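Local coordinates for protein fanconi-associated nuclease 1 homolog (Pseudomonas aeruginosa, PDB 5Y7Q) that belongs to the FAN1 family of nucleases, pairs helix-turn-helix and SAP family regions with a VRR-NUC domain, and is modelled here with bound DNA, at residues Q81-R86 and A103-T108; V85-R90 and Y185-M190; R314-L319 and A326-L331. All blocks are in the same frame, centred on the assembly; numbering follows the deposited sequence.

Overall arrangement
Contacts 1 and 2 start from the same helix, 78-89, and share Val-85 and Arg-86; their centres lie about 11 Å apart and they touch where Leu-84 CD1 meets Leu-187 CD1 at 3.6 Å. Contact 1 ties the helix to the loop ahead of helix 108-118, and contact 2 seats it on strand 184-187, the middle strand of a three-stranded antiparallel sheet. Contact 3 comes later in the chain, between helices 311-321 and 325-337, on the opposite side of the chain's centre, its own centre about 60 Å from contact 1 and 49 Å from contact 2. Arg-86 bonds to DNA chain B and Arg-317 of contact 3 to chain D, so DNA is held at widely separated places.

Contact 1: Q81-R86 and A103-T108. With nucleotides of chain B.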
loop_
_atom_site.group_PDB
_atom_site.type_symbol
_atom_site.label_atom_id
_atom_site.label_comp_id
_atom_site.label_asym_id
_atom_site.label_seq_id
_atom_site.Cartn_x
_atom_site.Cartn_y
_atom_site.Cartn_z
ATOM N N GLN A 81 -29.908 -12.526 8.281
ATOM C CA GLN A 81 -28.991 -11.880 7.341
ATOM C C GLN A 81 -28.198 -10.762 8.026
ATOM O O GLN A 81 -26.959 -10.737 7.980
ATOM C CB GLN A 81 -29.769 -11.327 6.144
ATOM C CG GLN A 81 -30.281 -12.362 5.167
ATOM C CD GLN A 81 -30.994 -11.731 3.983
ATOM O OE1 GLN A 81 -31.706 -10.752 4.143
ATOM N NE2 GLN A 81 -30.812 -12.294 2.794
ATOM N N ALA A 82 -28.912 -9.854 8.709
ATOM C CA ALA A 82 -28.285 -8.691 9.337
ATOM C C ALA A 82 -27.266 -9.113 10.376
ATOM O O ALA A 82 -26.151 -8.581 10.423
ATOM C CB ALA A 82 -29.344 -7.804 9.983
ATOM N N LEU A 83 -27.638 -10.078 11.221
ATOM C CA LEU A 83 -26.713 -10.558 12.236
ATOM C C LEU A 83 -25.458 -11.099 11.593
ATOM O O LEU A 83 -24.339 -10.793 12.037
ATOM C CB LEU A 83 -27.366 -11.625 13.092
ATOM C CG LEU A 83 -26.390 -12.082 14.163
ATOM C CD1 LEU A 83 -26.014 -10.869 15.016
ATOM C CD2 LEU A 83 -27.011 -13.210 15.004
ATOM N N LEU A 84 -25.622 -11.873 10.520
ATOM C CA LEU A 84 -24.459 -12.404 9.829
ATOM C C LEU A 84 -23.523 -11.285 9.421
ATOM O O LEU A 84 -22.327 -11.287 9.758
ATOM C CB LEU A 84 -24.874 -13.192 8.597
ATOM C CG LEU A 84 -23.696 -14.017 8.095
ATOM C CD1 LEU A 84 -23.131 -14.796 9.274
ATOM C CD2 LEU A 84 -24.145 -14.967 7.005
ATOM N N VAL A 85 -24.060 -10.303 8.703
ATOM C CA VAL A 85 -23.186 -9.279 8.156
ATOM C C VAL A 85 -22.475 -8.548 9.283
ATOM O O VAL A 85 -21.262 -8.261 9.198
ATOM C CB VAL A 85 -23.998 -8.348 7.251
ATOM C CG1 VAL A 85 -23.171 -7.202 6.816
ATOM C CG2 VAL A 85 -24.467 -9.140 6.037
ATOM N N ARG A 86 -23.186 -8.314 10.394
ATOM C CA ARG A 86 -22.530 -7.730 11.558
ATOM C C ARG A 86 -21.333 -8.565 12.009
ATOM O O ARG A 86 -20.258 -8.018 12.260
ATOM C CB ARG A 86 -23.520 -7.561 12.695
ATOM C CG ARG A 86 -24.563 -6.551 12.413
ATOM C CD ARG A 86 -23.987 -5.208 12.135
ATOM N NE ARG A 86 -25.022 -4.219 12.375
ATOM C CZ ARG A 86 -24.833 -2.902 12.435
ATOM N NH1 ARG A 86 -23.622 -2.403 12.270
ATOM N NH2 ARG A 86 -25.868 -2.095 12.688
ATOM N N ALA A 103 -30.297 -2.962 17.628
ATOM C CA ALA A 103 -31.721 -2.662 17.757
ATOM C C ALA A 103 -32.528 -3.043 16.514
ATOM O O ALA A 103 -33.688 -3.450 16.634
ATOM C CB ALA A 103 -31.914 -1.190 18.092
ATOM N N GLU A 104 -31.961 -2.899 15.313
ATOM C CA GLU A 104 -32.661 -3.351 14.112
ATOM C C GLU A 104 -32.925 -4.844 14.155
ATOM O O GLU A 104 -33.902 -5.322 13.568
ATOM C CB GLU A 104 -31.850 -3.049 12.846
ATOM C CG GLU A 104 -30.811 -1.937 12.944
ATOM C CD GLU A 104 -29.487 -2.378 13.541
ATOM O OE1 GLU A 104 -29.225 -1.971 14.690
ATOM O OE2 GLU A 104 -28.716 -3.099 12.865
ATOM N N ILE A 105 -32.019 -5.599 14.775
ATOM C CA ILE A 105 -32.135 -7.049 14.803
ATOM C C ILE A 105 -33.060 -7.510 15.936
ATOM O O ILE A 105 -33.822 -8.475 15.783
ATOM C CB ILE A 105 -30.721 -7.648 14.897
ATOM C CG1 ILE A 105 -29.804 -6.891 13.924
ATOM C CG2 ILE A 105 -30.737 -9.095 14.541
ATOM C CD1 ILE A 105 -28.536 -7.629 13.493
ATOM N N GLY A 106 -33.035 -6.817 17.077
ATOM C CA GLY A 106 -33.743 -7.273 18.254
ATOM C C GLY A 106 -33.024 -8.400 18.966
ATOM O O GLY A 106 -31.790 -8.391 19.073
ATOM N N ASP A 107 -33.796 -9.376 19.447
ATOM C CA ASP A 107 -33.266 -10.529 20.164
ATOM C C ASP A 107 -32.182 -11.224 19.351
ATOM O O ASP A 107 -32.418 -11.660 18.220
ATOM C CB ASP A 107 -34.426 -11.491 20.456
ATOM C CG ASP A 107 -34.007 -12.730 21.237
ATOM O OD1 ASP A 107 -32.796 -13.003 21.385
ATOM O OD2 ASP A 107 -34.923 -13.450 21.700
ATOM N N THR A 108 -30.997 -11.363 19.948
ATOM C CA THR A 108 -29.881 -11.952 19.217
ATOM C C THR A 108 -30.034 -13.454 19.083
ATOM O O THR A 108 -29.814 -14.002 18.004
ATOM C CB THR A 108 -28.555 -11.630 19.905
ATOM O OG1 THR A 108 -28.413 -10.209 20.011
ATOM C CG2 THR A 108 -27.372 -12.192 19.107
ATOM P P DG B 10 -24.539 1.786 12.922
ATOM O OP1 DG B 10 -25.806 1.933 13.669
ATOM O OP2 DG B 10 -24.183 0.560 12.191
ATOM O "O5'" DG B 10 -24.505 3.042 11.952
ATOM C "C5'" DG B 10 -24.700 4.335 12.502
ATOM C "C4'" DG B 10 -24.131 5.375 11.591
ATOM O "O4'" DG B 10 -22.695 5.265 11.608
ATOM C "C3'" DG B 10 -24.566 5.219 10.138
ATOM O "O3'" DG B 10 -25.246 6.373 9.707
ATOM C "C2'" DG B 10 -23.271 5.016 9.354
ATOM C "C1'" DG B 10 -22.195 5.480 10.318
ATOM N N9 DG B 10 -20.978 4.717 10.164
ATOM C C8 DG B 10 -20.869 3.355 10.002
ATOM N N7 DG B 10 -19.641 2.943 9.876
ATOM C C5 DG B 10 -18.888 4.111 9.946
ATOM C C6 DG B 10 -17.485 4.303 9.868
ATOM O O6 DG B 10 -16.596 3.444 9.709
ATOM N N1 DG B 10 -17.148 5.660 9.981
ATOM C C2 DG B 10 -18.059 6.694 10.144
ATOM N N2 DG B 10 -17.560 7.931 10.240
ATOM N N3 DG B 10 -19.364 6.522 10.225
ATOM C C4 DG B 10 -19.707 5.212 10.115
#
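The guanidinium of Arg-86 is gripped along its edge, where two oxygens lie near its plane: OE2 of Glu-104 and OP2 of DG10 of chain B. NH2 gives one bond to each. Arg-86 NH2 donates to Glu-104 OE2 at 3.0 Å, nearly straight at 171°, in a salt bridge. Arg-86 NH2 also reaches OP2 of DG10 of chain B at 3.2 Å. Arg-86 NH1 donates to OP2 of DG10 of chain B at 3.0 Å, so this oxygen sits in a fork between the two nitrogens. The carboxylate of Glu-104 is turned steeply against the guanidinium, their planes being 69° apart, and the arginine approaches OE2 from above the carboxylate plane. OE2 is also hydrogen-bonded to the hydroxyl of Tyr-43 of helix 42-57, whose ring makes a cation-pi contact with Arg-86.

A bend at the second torsion of Arg-86 (chi2 -59°) helps turn the chain off the helix toward Glu-104 and the DNA. Beside this polar patch, Ile-105 pushes its CD1 against helix 78-89. Ile-105 CD1 rests 3.6 Å from Ala-82 CB and also touches the backbone N and the CB of Leu-83. Leu-83 reaches from the helix toward the end of the loop, its CD2 4.2 Å from Thr-108 O. Thr-108 begins helix 108-118, which Leu-83 also touches through Val-112.

The contact thus joins helix 78-89 of the FAN1 helix-turn-helix region to the loop leading into the next helix. Chemically, it works in two layers: Glu-104 and Tyr-43 probably form a second shell that helps orient Arg-86, whose positive charge is probably shared between a carboxylate and a phosphate. The carboxylate would be expected to temper the pull of the phosphate while fixing the rotation of the guanidinium.

Contact 2: V85-R90 and Y185-M190; sequences VRMVMR and YELRCM. With nucleotides of chain B.
Met-87 and Leu-187 meet where helix 78-89, in the FAN1 helix-turn-helix family region, lies over the three-stranded antiparallel sheet of strands 94-96, 184-187 and 121-123. The axes of helix 85-89 and strand 185-187 come within 9.8 Å and are inclined at 73°, so the helix runs across the middle strand.

Followed outward, Met-87 first sets its CB against Leu-187 CD2 at 3.8 Å. CG and SD then carry the chain on in an extended course, after which a turn at the last torsion (chi3 63°) folds the methyl back over the strand. Met-87 CE lies 4.1 Å from Leu-187 CB and touches Tyr-185 CB more loosely. The side chain also reaches Phe-95 and Val-121 on the flanking strands, so that Met-87 spans the sheet.

Val-88, next on the helix, splits its two branches between different partners. Val-88 CG2 faces Leu-187 CD2 at 4.1 Å, the two side chains crossing at about a right angle, whereas Val-88 CG1 packs 3.6 Å from the methyl CE of Met-190. Leu-187 CD2 therefore touches both Met-87 and Val-88. Met-190 begins helix 190-201, so helix 78-89 contacts both the strand and the helix that follows it. Tyr-185 directs its hydroxyl elsewhere, to Glu-97.

The other side of helix 78-89 looks toward DNA, with Arg-86 on the helix and Arg-90 just past its end. Arg-90 is steadied through NH1, which bonds to Lys-99 O and Tyr-102 OH, and C5' of DT8 of chain B lies over one face of its guanidinium. Arg-90 NE donates to OP1 of DT8 of chain B at 2.9 Å, with an N-H...O angle of 135°.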
loop_
_atom_site.group_PDB
_atom_site.type_symbol
_atom_site.label_atom_id
_atom_site.label_comp_id
_atom_site.label_asym_id
_atom_site.label_seq_id
_atom_site.Cartn_x
_atom_site.Cartn_y
_atom_site.Cartn_z
ATOM N N VAL A 85 -24.060 -10.303 8.703
ATOM C CA VAL A 85 -23.186 -9.279 8.156
ATOM C C VAL A 85 -22.475 -8.548 9.283
ATOM O O VAL A 85 -21.262 -8.261 9.198
ATOM C CB VAL A 85 -23.998 -8.348 7.251
ATOM C CG1 VAL A 85 -23.171 -7.202 6.816
ATOM C CG2 VAL A 85 -24.467 -9.140 6.037
ATOM N N ARG A 86 -23.186 -8.314 10.394
ATOM C CA ARG A 86 -22.530 -7.730 11.558
ATOM C C ARG A 86 -21.333 -8.565 12.009
ATOM O O ARG A 86 -20.258 -8.018 12.260
ATOM C CB ARG A 86 -23.520 -7.561 12.695
ATOM C CG ARG A 86 -24.563 -6.551 12.413
ATOM C CD ARG A 86 -23.987 -5.208 12.135
ATOM N NE ARG A 86 -25.022 -4.219 12.375
ATOM C CZ ARG A 86 -24.833 -2.902 12.435
ATOM N NH1 ARG A 86 -23.622 -2.403 12.270
ATOM N NH2 ARG A 86 -25.868 -2.095 12.688
ATOM N N MET A 87 -21.485 -9.890 12.118
ATOM C CA MET A 87 -20.332 -10.675 12.566
ATOM C C MET A 87 -19.184 -10.616 11.555
ATOM O O MET A 87 -18.008 -10.523 11.943
ATOM C CB MET A 87 -20.749 -12.125 12.830
ATOM C CG MET A 87 -21.894 -12.260 13.856
ATOM S SD MET A 87 -22.653 -13.870 13.953
ATOM C CE MET A 87 -21.262 -14.805 14.500
ATOM N N VAL A 88 -19.510 -10.635 10.263
ATOM C CA VAL A 88 -18.493 -10.652 9.220
ATOM C C VAL A 88 -17.680 -9.371 9.238
ATOM O O VAL A 88 -16.465 -9.391 9.043
ATOM C CB VAL A 88 -19.157 -10.875 7.852
ATOM C CG1 VAL A 88 -18.138 -10.774 6.732
ATOM C CG2 VAL A 88 -19.902 -12.229 7.818
ATOM N N MET A 89 -18.325 -8.237 9.482
ATOM C CA MET A 89 -17.605 -6.969 9.422
ATOM C C MET A 89 -16.849 -6.638 10.694
ATOM O O MET A 89 -16.122 -5.635 10.713
ATOM C CB MET A 89 -18.569 -5.829 9.111
ATOM C CG MET A 89 -19.158 -5.945 7.742
ATOM S SD MET A 89 -20.334 -4.651 7.385
ATOM C CE MET A 89 -21.052 -4.383 9.039
ATOM N N ARG A 90 -17.006 -7.412 11.761
ATOM C CA ARG A 90 -16.234 -7.126 12.956
ATOM C C ARG A 90 -14.980 -7.985 12.949
ATOM O O ARG A 90 -14.819 -8.888 12.128
ATOM C CB ARG A 90 -17.077 -7.353 14.218
ATOM C CG ARG A 90 -18.092 -6.257 14.499
ATOM C CD ARG A 90 -19.203 -6.664 15.476
ATOM N NE ARG A 90 -18.689 -6.887 16.832
ATOM C CZ ARG A 90 -19.376 -6.639 17.947
ATOM N NH1 ARG A 90 -20.611 -6.145 17.871
ATOM N NH2 ARG A 90 -18.822 -6.873 19.139
ATOM N N TYR A 185 -20.604 -17.349 20.300
ATOM C CA TYR A 185 -20.776 -17.816 18.931
ATOM C C TYR A 185 -19.474 -17.698 18.149
ATOM O O TYR A 185 -18.676 -16.777 18.370
ATOM C CB TYR A 185 -21.875 -17.018 18.230
ATOM C CG TYR A 185 -23.183 -17.009 19.004
ATOM C CD1 TYR A 185 -24.043 -18.093 18.959
ATOM C CD2 TYR A 185 -23.538 -15.932 19.787
ATOM C CE1 TYR A 185 -25.222 -18.100 19.666
ATOM C CE2 TYR A 185 -24.722 -15.922 20.484
ATOM C CZ TYR A 185 -25.562 -17.009 20.427
ATOM O OH TYR A 185 -26.743 -17.011 21.140
ATOM N N GLU A 186 -19.253 -18.657 17.248
ATOM C CA GLU A 186 -18.111 -18.645 16.340
ATOM C C GLU A 186 -18.603 -18.693 14.897
ATOM O O GLU A 186 -19.321 -19.627 14.512
ATOM C CB GLU A 186 -17.157 -19.814 16.602
ATOM C CG GLU A 186 -15.967 -19.840 15.633
ATOM C CD GLU A 186 -15.050 -21.043 15.826
ATOM O OE1 GLU A 186 -15.484 -22.202 15.577
ATOM O OE2 GLU A 186 -13.882 -20.826 16.230
ATOM N N LEU A 187 -18.172 -17.713 14.093
ATOM C CA LEU A 187 -18.459 -17.687 12.661
ATOM C C LEU A 187 -17.591 -18.699 11.911
ATOM O O LEU A 187 -16.388 -18.776 12.146
ATOM C CB LEU A 187 -18.207 -16.278 12.161
ATOM C CG LEU A 187 -18.487 -15.733 10.788
ATOM C CD1 LEU A 187 -19.940 -15.950 10.390
ATOM C CD2 LEU A 187 -18.167 -14.256 10.991
ATOM N N ARG A 188 -18.210 -19.557 11.095
ATOM C CA ARG A 188 -17.471 -20.584 10.359
ATOM C C ARG A 188 -17.355 -20.383 8.848
ATOM O O ARG A 188 -16.742 -21.226 8.186
ATOM C CB ARG A 188 -18.063 -21.960 10.663
ATOM C CG ARG A 188 -17.491 -22.570 11.945
ATOM C CD ARG A 188 -16.572 -23.746 11.650
ATOM N NE ARG A 188 -16.893 -24.389 10.370
ATOM C CZ ARG A 188 -17.932 -25.201 10.155
ATOM N NH1 ARG A 188 -18.139 -25.728 8.946
ATOM N NH2 ARG A 188 -18.781 -25.472 11.141
ATOM N N CYS A 189 -17.958 -19.342 8.276
ATOM C CA CYS A 189 -17.916 -19.086 6.834
ATOM C C CYS A 189 -16.886 -18.010 6.388
ATOM O O CYS A 189 -16.917 -17.588 5.225
ATOM C CB CYS A 189 -19.323 -18.738 6.333
ATOM S SG CYS A 189 -20.094 -17.306 7.125
ATOM N N MET A 190 -16.013 -17.528 7.280
ATOM C CA MET A 190 -15.164 -16.377 6.951
ATOM C C MET A 190 -14.288 -16.581 5.716
ATOM O O MET A 190 -13.996 -15.608 5.025
ATOM C CB MET A 190 -14.263 -16.012 8.118
ATOM C CG MET A 190 -14.084 -14.562 8.263
ATOM S SD MET A 190 -15.651 -13.688 8.346
ATOM C CE MET A 190 -15.050 -12.019 8.110
ATOM P P DT B 8 -14.996 -5.305 16.698
ATOM O OP1 DT B 8 -15.831 -6.398 17.287
ATOM O OP2 DT B 8 -14.238 -5.536 15.449
ATOM O "O5'" DT B 8 -15.941 -4.041 16.619
ATOM C "C5'" DT B 8 -16.403 -3.518 17.833
ATOM C "C4'" DT B 8 -17.327 -2.363 17.612
ATOM O "O4'" DT B 8 -16.556 -1.146 17.549
ATOM C "C3'" DT B 8 -18.133 -2.433 16.331
ATOM O "O3'" DT B 8 -19.440 -2.081 16.627
ATOM C "C2'" DT B 8 -17.452 -1.395 15.421
ATOM C "C1'" DT B 8 -16.979 -0.385 16.443
ATOM N N1 DT B 8 -15.829 0.516 16.018
ATOM C C2 DT B 8 -15.916 1.863 16.302
ATOM O O2 DT B 8 -16.883 2.371 16.846
ATOM N N3 DT B 8 -14.836 2.609 15.916
ATOM C C4 DT B 8 -13.685 2.156 15.295
ATOM O O4 DT B 8 -12.757 2.910 14.994
ATOM C C5 DT B 8 -13.647 0.744 15.026
ATOM C C7 DT B 8 -12.443 0.157 14.359
ATOM C C6 DT B 8 -14.708 -0.010 15.405
ATOM P P DG B 10 -24.539 1.786 12.922
ATOM O OP1 DG B 10 -25.806 1.933 13.669
ATOM O OP2 DG B 10 -24.183 0.560 12.191
ATOM O "O5'" DG B 10 -24.505 3.042 11.952
ATOM C "C5'" DG B 10 -24.700 4.335 12.502
ATOM C "C4'" DG B 10 -24.131 5.375 11.591
ATOM O "O4'" DG B 10 -22.695 5.265 11.608
ATOM C "C3'" DG B 10 -24.566 5.219 10.138
ATOM O "O3'" DG B 10 -25.246 6.373 9.707
ATOM C "C2'" DG B 10 -23.271 5.016 9.354
ATOM C "C1'" DG B 10 -22.195 5.480 10.318
ATOM N N9 DG B 10 -20.978 4.717 10.164
ATOM C C8 DG B 10 -20.869 3.355 10.002
ATOM N N7 DG B 10 -19.641 2.943 9.876
ATOM C C5 DG B 10 -18.888 4.111 9.946
ATOM C C6 DG B 10 -17.485 4.303 9.868
ATOM O O6 DG B 10 -16.596 3.444 9.709
ATOM N N1 DG B 10 -17.148 5.660 9.981
ATOM C C2 DG B 10 -18.059 6.694 10.144
ATOM N N2 DG B 10 -17.560 7.931 10.240
ATOM N N3 DG B 10 -19.364 6.522 10.225
ATOM C C4 DG B 10 -19.707 5.212 10.115
ATOM P P DT B 9 -20.629 -2.403 15.611
ATOM O OP1 DT B 9 -21.667 -2.911 16.531
ATOM O OP2 DT B 9 -20.174 -3.116 14.392
ATOM O "O5'" DT B 9 -21.071 -0.966 15.127
ATOM C "C5'" DT B 9 -21.302 0.038 16.096
ATOM C "C4'" DT B 9 -21.623 1.357 15.434
ATOM O "O4'" DT B 9 -20.402 2.117 15.266
ATOM C "C3'" DT B 9 -22.260 1.232 14.045
ATOM O "O3'" DT B 9 -23.362 2.086 13.958
ATOM C "C2'" DT B 9 -21.149 1.667 13.095
ATOM C "C1'" DT B 9 -20.342 2.633 13.954
ATOM N N1 DT B 9 -18.897 2.718 13.555
ATOM C C2 DT B 9 -18.244 3.939 13.588
ATOM O O2 DT B 9 -18.778 4.986 13.934
ATOM N N3 DT B 9 -16.930 3.888 13.195
ATOM C C4 DT B 9 -16.221 2.769 12.776
ATOM O O4 DT B 9 -15.040 2.824 12.435
ATOM C C5 DT B 9 -16.969 1.539 12.754
ATOM C C7 DT B 9 -16.309 0.275 12.319
ATOM C C6 DT B 9 -18.248 1.570 13.146
#

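Contact 3: R314-L319 and A326-L331. With nucleotides of chain D.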
loop_
_atom_site.group_PDB
_atom_site.type_symbol
_atom_site.label_atom_id
_atom_site.label_comp_id
_atom_site.label_asym_id
_atom_site.label_seq_id
_atom_site.Cartn_x
_atom_site.Cartn_y
_atom_site.Cartn_z
ATOM N N ARG A 314 20.059 -6.356 -5.318
ATOM C CA ARG A 314 20.170 -6.987 -4.008
ATOM C C ARG A 314 20.849 -8.353 -4.100
ATOM O O ARG A 314 21.488 -8.793 -3.142
ATOM C CB ARG A 314 18.793 -7.112 -3.352
ATOM C CG ARG A 314 17.964 -5.822 -3.222
ATOM C CD ARG A 314 18.746 -4.664 -2.604
ATOM N NE ARG A 314 19.598 -5.062 -1.481
ATOM C CZ ARG A 314 20.627 -4.343 -1.033
ATOM N NH1 ARG A 314 20.947 -3.177 -1.614
ATOM N NH2 ARG A 314 21.341 -4.800 -0.007
ATOM N N ALA A 315 20.745 -9.036 -5.237
ATOM C CA ALA A 315 21.440 -10.308 -5.370
ATOM C C ALA A 315 22.948 -10.095 -5.525
ATOM O O ALA A 315 23.748 -10.792 -4.885
ATOM C CB ALA A 315 20.861 -11.110 -6.540
ATOM N N ILE A 316 23.364 -9.142 -6.376
ATOM C CA ILE A 316 24.795 -8.818 -6.464
ATOM C C ILE A 316 25.338 -8.475 -5.083
ATOM O O ILE A 316 26.333 -9.048 -4.613
ATOM C CB ILE A 316 25.041 -7.659 -7.448
ATOM C CG1 ILE A 316 24.528 -8.016 -8.837
ATOM C CG2 ILE A 316 26.511 -7.325 -7.502
ATOM C CD1 ILE A 316 24.106 -6.830 -9.648
ATOM N N ARG A 317 24.672 -7.546 -4.402
ATOM C CA ARG A 317 25.148 -7.136 -3.091
ATOM C C ARG A 317 25.165 -8.306 -2.110
ATOM O O ARG A 317 26.072 -8.389 -1.276
ATOM C CB ARG A 317 24.293 -5.983 -2.568
ATOM C CG ARG A 317 24.656 -5.515 -1.168
ATOM C CD ARG A 317 26.132 -5.120 -1.019
ATOM N NE ARG A 317 26.469 -4.824 0.377
ATOM C CZ ARG A 317 27.709 -4.695 0.845
ATOM N NH1 ARG A 317 28.745 -4.830 0.031
ATOM N NH2 ARG A 317 27.916 -4.432 2.130
ATOM N N SER A 318 24.204 -9.236 -2.203
ATOM C CA SER A 318 24.237 -10.393 -1.310
ATOM C C SER A 318 25.425 -11.295 -1.610
ATOM O O SER A 318 26.100 -11.757 -0.685
ATOM C CB SER A 318 22.943 -11.194 -1.399
ATOM O OG SER A 318 21.890 -10.536 -0.726
ATOM N N LEU A 319 25.694 -11.568 -2.890
ATOM C CA LEU A 319 26.874 -12.359 -3.220
ATOM C C LEU A 319 28.125 -11.703 -2.658
ATOM O O LEU A 319 28.948 -12.363 -2.002
ATOM C CB LEU A 319 26.985 -12.557 -4.728
ATOM C CG LEU A 319 26.005 -13.547 -5.372
ATOM C CD1 LEU A 319 25.741 -13.244 -6.843
ATOM C CD2 LEU A 319 26.458 -15.004 -5.181
ATOM N N ALA A 326 33.316 -13.549 -7.582
ATOM C CA ALA A 326 33.332 -13.798 -9.014
ATOM C C ALA A 326 31.918 -13.844 -9.557
ATOM O O ALA A 326 31.634 -13.277 -10.615
ATOM C CB ALA A 326 34.074 -15.095 -9.314
ATOM N N GLU A 327 31.007 -14.495 -8.834
ATOM C CA GLU A 327 29.613 -14.475 -9.247
ATOM C C GLU A 327 29.057 -13.063 -9.177
ATOM O O GLU A 327 28.399 -12.597 -10.108
ATOM C CB GLU A 327 28.801 -15.411 -8.375
ATOM C CG GLU A 327 29.155 -16.864 -8.550
ATOM C CD GLU A 327 28.750 -17.680 -7.343
ATOM O OE1 GLU A 327 29.473 -17.620 -6.309
ATOM O OE2 GLU A 327 27.692 -18.341 -7.438
ATOM N N ALA A 328 29.328 -12.362 -8.078
ATOM C CA ALA A 328 28.861 -10.993 -7.932
ATOM C C ALA A 328 29.311 -10.123 -9.107
ATOM O O ALA A 328 28.509 -9.397 -9.707
ATOM C CB ALA A 328 29.364 -10.439 -6.599
ATOM N N HIS A 329 30.597 -10.212 -9.459
ATOM C CA HIS A 329 31.131 -9.484 -10.603
ATOM C C HIS A 329 30.436 -9.887 -11.887
ATOM O O HIS A 329 30.057 -9.026 -12.684
ATOM C CB HIS A 329 32.624 -9.745 -10.737
ATOM C CG HIS A 329 33.256 -9.010 -11.875
ATOM N ND1 HIS A 329 33.337 -9.534 -13.143
ATOM C CD2 HIS A 329 33.817 -7.781 -11.943
ATOM C CE1 HIS A 329 33.938 -8.672 -13.942
ATOM N NE2 HIS A 329 34.239 -7.597 -13.239
ATOM N N ALA A 330 30.305 -11.200 -12.124
ATOM C CA ALA A 330 29.645 -11.701 -13.327
ATOM C C ALA A 330 28.244 -11.128 -13.465
ATOM O O ALA A 330 27.870 -10.584 -14.517
ATOM C CB ALA A 330 29.583 -13.221 -13.295
ATOM N N LEU A 331 27.463 -11.229 -12.396
ATOM C CA LEU A 331 26.106 -10.720 -12.421
ATOM C C LEU A 331 26.108 -9.219 -12.645
ATOM O O LEU A 331 25.296 -8.697 -13.412
ATOM C CB LEU A 331 25.397 -11.088 -11.119
ATOM C CG LEU A 331 23.909 -10.767 -11.065
ATOM C CD1 LEU A 331 23.196 -11.227 -12.341
ATOM C CD2 LEU A 331 23.314 -11.411 -9.842
ATOM P P DA D 3 24.465 -2.758 3.152
ATOM O OP1 DA D 3 24.658 -4.126 2.635
ATOM O OP2 DA D 3 23.436 -1.926 2.493
ATOM O "O5'" DA D 3 24.150 -2.808 4.726
ATOM C "C5'" DA D 3 25.062 -3.467 5.612
ATOM C "C4'" DA D 3 24.535 -3.552 7.040
ATOM O "O4'" DA D 3 24.245 -2.239 7.546
ATOM C "C3'" DA D 3 23.246 -4.313 7.234
ATOM O "O3'" DA D 3 23.181 -4.712 8.592
ATOM C "C2'" DA D 3 22.207 -3.239 6.916
ATOM C "C1'" DA D 3 22.840 -2.048 7.610
ATOM N N9 DA D 3 22.598 -0.765 6.997
ATOM C C8 DA D 3 22.785 -0.421 5.688
ATOM N N7 DA D 3 22.554 0.844 5.442
ATOM C C5 DA D 3 22.227 1.367 6.684
ATOM C C6 DA D 3 21.877 2.659 7.106
ATOM N N6 DA D 3 21.803 3.699 6.274
ATOM N N1 DA D 3 21.608 2.840 8.423
ATOM C C2 DA D 3 21.689 1.791 9.250
ATOM N N3 DA D 3 22.006 0.532 8.967
ATOM C C4 DA D 3 22.269 0.389 7.653
ATOM P P DA D 2 27.194 1.414 -0.974
ATOM O OP1 DA D 2 26.982 0.229 -1.833
ATOM O OP2 DA D 2 26.316 2.582 -1.188
ATOM O "O5'" DA D 2 27.054 0.990 0.563
ATOM C "C5'" DA D 2 28.094 0.244 1.213
ATOM C "C4'" DA D 2 27.561 -0.398 2.470
ATOM O "O4'" DA D 2 27.512 0.596 3.528
ATOM C "C3'" DA D 2 26.128 -0.916 2.323
ATOM O "O3'" DA D 2 25.928 -2.087 3.075
ATOM C "C2'" DA D 2 25.309 0.222 2.882
ATOM C "C1'" DA D 2 26.187 0.685 4.011
ATOM N N9 DA D 2 25.873 2.048 4.362
ATOM C C8 DA D 2 25.755 3.110 3.510
ATOM N N7 DA D 2 25.404 4.220 4.102
ATOM C C5 DA D 2 25.255 3.850 5.425
ATOM C C6 DA D 2 24.900 4.570 6.570
ATOM N N6 DA D 2 24.616 5.870 6.557
ATOM N N1 DA D 2 24.849 3.902 7.735
ATOM C C2 DA D 2 25.138 2.596 7.748
ATOM N N3 DA D 2 25.485 1.812 6.736
ATOM C C4 DA D 2 25.526 2.509 5.594
#
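An antiparallel helical hairpin forms this contact: helix 311-321 turns back into helix 325-337, and the axes of segments 314-319 and 326-331 run at 157° to each other, 8.3 Å apart at closest approach. Ala-328, with its small side chain, lies at the closest pair of CA atoms, opposite Ile-316, consistent with the close approach. Leu-319 CB stands 3.7 Å from Ala-328 CB, and Ile-316 CG2 lies 3.6 Å from Ala-328 O. Ile-316 CG1 is pressed against Leu-331 CG at 3.6 Å, and Ala-315 CB adds a looser touch to Leu-331 CD2. At the margin, the Leu-319 and Glu-327 side chains cross at about a right angle, CD2 of Leu-319 lying against CB of Glu-327, whose carboxylate pairs with Arg-324. Leu-348, Leu-351 and Leu-355 of helix 342-358 also touch Ile-316.

Arg-317 leaves its helix on the side away from helix 325-337, and its guanidinium meets DNA. With CG anti to the backbone N (chi1 177°) and a bend at chi2, Arg-317 brings NE to OP1 of DA3 of chain D at 3.0 Å, near the guanidinium plane. NH2 adds only weak bonds to DA2 and DA3 of chain D.

Helix 311-321 is thus two-sided: an apolar seam joins it to helix 325-337, while its other side presents an arginine whose charge is probably shared between a phosphate and the carboxylate of Glu-320, its salt-bridge partner through NH1.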